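Local structure of extracellular ligand-binding receptor (Desulfohalobium retbaense DSM 5692, 5ERE) at residues A[370-375]-A[393-398]; A[377-382]-A[429-434]. The protein probably acts as an extracellular sensory receptor, binding 2-oxo-4-methylpentanoic acid in its periplasmic-binding-protein part and cytosine in a Cache-type sensor domain. All coordinates share one frame; numbering follows the deposited sequence.

Both contacts sit in the Cache-type sensor domain and meet on one antiparallel sheet, their centres 11 Å apart. Contact 1 lays helix 362-374 against the end of strand 390-394; contact 2 joins the neighbouring strand 378-385 to the loop 429-434, where cytosine is held. The two are stitched together between the strands, where C381 N lies 2.8 Å from A394 O, a probable hydrogen bond. Further along, the ring of Y398 stacks with that of Y379, with Y398 CE1 3.3 Å from Y379 OH. Of the two, contact 2 touches cytosine; the side chain of P395 in contact 1 is about 9 Å from the bound cytosine. N380 of contact 2 packs on P395.

Contact 1. Residues A[370-375]-A[393-398]; sequences TLFNEN and VAPKQY
With its CG anti to the backbone N (chi1 179°), F372 swings its ring off helix 362-374 toward P395, and a chi2 of 75° turns one face of the ring to the proline. P395 answers with the CG-CD side of its own ring. CD stands almost exactly over the middle of the aromatic ring, 3.8 Å from the F372 centroid and 6° off the ring normal, a CH-pi contact. CG lies farther out over the same face, with P395 CG 3.6 Å from F372 CE2. The two side chains cross at about a right angle. The peptide before P395 is cis, at the point where strand 390-394 ends. The contact sets helix 362-374 of the Cache-type sensor domain against this strand end in its antiparallel sheet. A394 adds its carbonyl, with O 4.3 Å from F372 CD1, at an oblique approach to the ring. Replacing F372 with an alanine removes the ring, and P395 CG and CD would probably lose the aromatic face they rest on, leaving a gap between helix and strand end. Within each segment a side chain bonds back to the backbone: N375 ND2 donates to L371 O at 2.9 Å, from a position tilted out of the carbonyl plane, and K396 NZ to V393 O at 3.0 Å, from above the carbonyl plane.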
# COMPACT_ATOMS: atom_id res chain seq x y z
N THR A 370 32.89 10.62 0.76
CA THR A 370 31.87 11.16 1.67
C THR A 370 30.57 11.51 0.86
O THR A 370 29.46 11.15 1.24
CB THR A 370 32.41 12.40 2.40
OG1 THR A 370 33.50 12.02 3.25
CG2 THR A 370 31.34 13.09 3.25
N LEU A 371 30.73 12.20 -0.25
CA LEU A 371 29.58 12.59 -1.10
C LEU A 371 28.71 11.38 -1.47
O LEU A 371 27.47 11.42 -1.42
CB LEU A 371 30.09 13.27 -2.38
CG LEU A 371 29.00 13.73 -3.37
CD1 LEU A 371 28.09 14.78 -2.76
CD2 LEU A 371 29.67 14.25 -4.59
N PHE A 372 29.36 10.28 -1.78
CA PHE A 372 28.66 9.05 -2.07
C PHE A 372 27.87 8.53 -0.85
O PHE A 372 26.68 8.14 -0.98
CB PHE A 372 29.66 8.04 -2.62
CG PHE A 372 29.05 6.72 -2.94
CD1 PHE A 372 28.27 6.57 -4.07
CD2 PHE A 372 29.25 5.63 -2.12
CE1 PHE A 372 27.66 5.40 -4.33
CE2 PHE A 372 28.66 4.41 -2.41
CZ PHE A 372 27.88 4.28 -3.50
N ASN A 373 28.46 8.57 0.34
CA ASN A 373 27.75 8.16 1.55
C ASN A 373 26.55 9.08 1.85
O ASN A 373 25.56 8.63 2.44
CB ASN A 373 28.69 8.15 2.77
CG ASN A 373 29.51 6.90 2.88
OD1 ASN A 373 29.49 6.03 2.01
ND2 ASN A 373 30.29 6.81 3.95
N GLU A 374 26.66 10.34 1.46
CA GLU A 374 25.59 11.35 1.64
C GLU A 374 24.44 11.17 0.66
O GLU A 374 23.38 11.78 0.81
CB GLU A 374 26.16 12.76 1.48
CG GLU A 374 26.95 13.22 2.77
CD GLU A 374 27.71 14.53 2.59
OE1 GLU A 374 28.05 14.91 1.44
OE2 GLU A 374 27.98 15.18 3.62
N ASN A 375 24.64 10.32 -0.34
CA ASN A 375 23.62 10.15 -1.40
C ASN A 375 23.19 8.71 -1.53
O ASN A 375 23.79 7.91 -2.25
CB ASN A 375 24.17 10.71 -2.71
CG ASN A 375 24.10 12.23 -2.74
OD1 ASN A 375 23.01 12.77 -2.84
ND2 ASN A 375 25.24 12.92 -2.58
N VAL A 393 36.90 9.06 -9.08
CA VAL A 393 35.62 8.42 -8.81
C VAL A 393 35.60 7.74 -7.45
O VAL A 393 36.61 7.20 -7.02
CB VAL A 393 35.29 7.35 -9.88
CG1 VAL A 393 36.35 6.23 -9.90
CG2 VAL A 393 33.88 6.75 -9.66
N ALA A 394 34.45 7.78 -6.79
CA ALA A 394 34.15 6.93 -5.67
C ALA A 394 32.77 6.31 -5.88
O ALA A 394 31.87 6.99 -6.34
CB ALA A 394 34.18 7.72 -4.35
N PRO A 395 32.59 5.03 -5.53
CA PRO A 395 33.54 4.03 -5.01
C PRO A 395 34.66 3.73 -5.95
O PRO A 395 34.47 3.80 -7.17
CB PRO A 395 32.67 2.80 -4.83
CG PRO A 395 31.34 3.35 -4.58
CD PRO A 395 31.24 4.48 -5.55
N LYS A 396 35.81 3.35 -5.40
CA LYS A 396 36.97 3.12 -6.23
C LYS A 396 36.82 1.86 -7.08
O LYS A 396 37.56 1.69 -8.04
CB LYS A 396 38.24 3.04 -5.35
CG LYS A 396 38.78 4.44 -4.93
CD LYS A 396 39.13 5.32 -6.16
CE LYS A 396 39.71 6.71 -5.84
NZ LYS A 396 38.82 7.57 -5.02
N GLN A 397 35.85 1.00 -6.79
CA GLN A 397 35.64 -0.16 -7.68
C GLN A 397 35.23 0.22 -9.13
O GLN A 397 35.28 -0.62 -10.05
CB GLN A 397 34.60 -1.11 -7.09
CG GLN A 397 33.17 -0.59 -7.07
CD GLN A 397 32.14 -1.70 -7.31
OE1 GLN A 397 31.31 -1.99 -6.44
NE2 GLN A 397 32.19 -2.32 -8.48
N TYR A 398 34.84 1.47 -9.34
CA TYR A 398 34.50 1.92 -10.69
C TYR A 398 35.66 2.68 -11.32
O TYR A 398 35.47 3.45 -12.24
CB TYR A 398 33.25 2.80 -10.67
CG TYR A 398 32.07 2.07 -10.09
CD1 TYR A 398 31.58 0.89 -10.67
CD2 TYR A 398 31.44 2.54 -8.96
CE1 TYR A 398 30.50 0.22 -10.13
CE2 TYR A 398 30.38 1.87 -8.40
CZ TYR A 398 29.89 0.74 -8.98
OH TYR A 398 28.82 0.13 -8.37

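Contact 2. Residues A[377-382]-A[429-434]. With CYT (6-aminopyrimidin-2(1H)-one), chain C.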
# COMPACT_ATOMS: atom_id res chain seq x y z
N TYR A 377 20.86 7.41 -3.10
CA TYR A 377 20.40 7.02 -4.47
C TYR A 377 21.49 7.14 -5.52
O TYR A 377 21.22 7.02 -6.72
CB TYR A 377 19.16 7.86 -4.90
CG TYR A 377 17.98 7.55 -4.02
CD1 TYR A 377 17.30 6.34 -4.15
CD2 TYR A 377 17.62 8.41 -2.98
CE1 TYR A 377 16.23 6.02 -3.33
CE2 TYR A 377 16.55 8.12 -2.15
CZ TYR A 377 15.86 6.93 -2.33
OH TYR A 377 14.82 6.66 -1.49
N ALA A 378 22.73 7.34 -5.07
CA ALA A 378 23.89 7.37 -5.97
C ALA A 378 24.34 5.98 -6.37
O ALA A 378 24.30 5.03 -5.60
CB ALA A 378 25.05 8.11 -5.33
N TYR A 379 24.81 5.90 -7.60
CA TYR A 379 25.52 4.77 -8.11
C TYR A 379 27.02 5.05 -7.96
O TYR A 379 27.77 4.19 -7.52
CB TYR A 379 25.15 4.55 -9.57
CG TYR A 379 25.85 3.38 -10.18
CD1 TYR A 379 25.36 2.10 -10.01
CD2 TYR A 379 27.01 3.55 -10.92
CE1 TYR A 379 25.97 1.02 -10.60
CE2 TYR A 379 27.64 2.46 -11.51
CZ TYR A 379 27.10 1.20 -11.35
OH TYR A 379 27.72 0.12 -11.91
N ASN A 380 27.45 6.25 -8.35
CA ASN A 380 28.78 6.72 -7.97
C ASN A 380 28.93 8.23 -8.09
O ASN A 380 28.00 8.93 -8.48
CB ASN A 380 29.88 6.01 -8.77
CG ASN A 380 29.88 6.32 -10.27
OD1 ASN A 380 29.40 7.34 -10.72
ND2 ASN A 380 30.47 5.42 -11.04
N CYS A 381 30.12 8.70 -7.76
CA CYS A 381 30.47 10.11 -7.80
C CYS A 381 31.80 10.28 -8.50
O CYS A 381 32.75 9.53 -8.26
CB CYS A 381 30.54 10.72 -6.38
SG CYS A 381 29.06 10.52 -5.37
N VAL A 382 31.88 11.28 -9.36
CA VAL A 382 33.10 11.56 -10.08
C VAL A 382 33.45 13.03 -10.08
O VAL A 382 32.59 13.92 -9.83
CB VAL A 382 33.03 11.10 -11.53
CG1 VAL A 382 32.75 9.61 -11.62
CG2 VAL A 382 31.97 11.89 -12.31
N MSE A 429 25.19 6.15 -19.72
CA MSE A 429 26.39 6.55 -18.99
C MSE A 429 27.53 5.54 -19.29
O MSE A 429 27.25 4.41 -19.65
CB MSE A 429 26.08 6.61 -17.50
CG MSE A 429 24.94 7.55 -17.15
SE MSE A 429 25.47 9.42 -17.41
CE MSE A 429 23.73 10.28 -17.07
N VAL A 430 28.80 5.95 -19.12
CA VAL A 430 29.94 5.02 -19.35
C VAL A 430 29.86 3.81 -18.44
O VAL A 430 30.44 2.76 -18.74
CB VAL A 430 31.33 5.69 -19.14
CG1 VAL A 430 31.59 6.73 -20.20
CG2 VAL A 430 31.47 6.29 -17.75
N GLU A 431 29.15 3.97 -17.32
CA GLU A 431 28.98 2.89 -16.35
C GLU A 431 28.12 1.73 -16.87
O GLU A 431 28.09 0.68 -16.24
CB GLU A 431 28.36 3.45 -15.06
CG GLU A 431 29.32 4.28 -14.24
CD GLU A 431 29.51 5.71 -14.68
OE1 GLU A 431 28.89 6.20 -15.68
OE2 GLU A 431 30.31 6.38 -14.00
N GLY A 432 27.43 1.94 -18.00
CA GLY A 432 26.69 0.89 -18.68
C GLY A 432 25.18 0.88 -18.57
O GLY A 432 24.55 -0.15 -18.82
N PHE A 433 24.57 2.00 -18.20
CA PHE A 433 23.11 2.04 -18.11
C PHE A 433 22.58 3.45 -18.39
O PHE A 433 23.34 4.43 -18.37
CB PHE A 433 22.64 1.52 -16.74
CG PHE A 433 23.08 2.37 -15.55
CD1 PHE A 433 22.31 3.48 -15.15
CD2 PHE A 433 24.24 2.10 -14.86
CE1 PHE A 433 22.69 4.27 -14.07
CE2 PHE A 433 24.64 2.90 -13.77
CZ PHE A 433 23.86 3.98 -13.38
N VAL A 434 21.29 3.54 -18.67
CA VAL A 434 20.63 4.83 -18.89
C VAL A 434 20.36 5.44 -17.52
O VAL A 434 19.59 4.89 -16.72
CB VAL A 434 19.33 4.66 -19.67
CG1 VAL A 434 18.64 5.96 -19.92
CG2 VAL A 434 19.63 3.98 -21.01
N3 CYT C . 29.17 8.89 -15.78
C4 CYT C . 29.27 9.64 -14.69
N1 CYT C . 28.64 10.82 -17.07
C2 CYT C . 28.86 9.44 -16.99
O2 CYT C . 28.72 8.74 -18.02
N4 CYT C . 29.60 9.03 -13.52
C5 CYT C . 29.06 11.07 -14.75
C6 CYT C . 28.75 11.61 -15.94
O HOH W 1 29.13 -0.06 -14.11
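The edge of F433 meets one face of Y379 in a T-shaped pair, with planes at 73° and centroids 4.9 Å apart. F433 CE2 rides over the centre of the tyrosine ring. E431 passes Y379 the other way, its CG 3.7 Å from Y379 CE2 and its carboxylate nearly perpendicular to the ring. A water bridges Y379 OH and E431 O. N380 ND2 gives a nearly straight hydrogen bond to E431 OE2 (3.1 Å). That oxygen lies in the amide plane of N380, while ND2 meets it on its anti side, 27° out of the carboxylate plane. The bend of E431 at chi2 (81°) carries both oxygens to cytosine: OE2 accepts from N4 at 2.8 Å, and OE1 from N3 at 2.7 Å, consistent with a base protonated at N3 or in another tautomer. OE2 is thus gripped by two donors; N380 lines the pocket itself and, through ND2, probably helps hold the carboxylate in place. V430 N, in the type I turn 429-432, donates to cytosine O2 at 3.0 Å. Strand and turn supply part of the cytosine pocket of this Cache-type sensor domain, where Q409 NE2 adds a hydrogen bond.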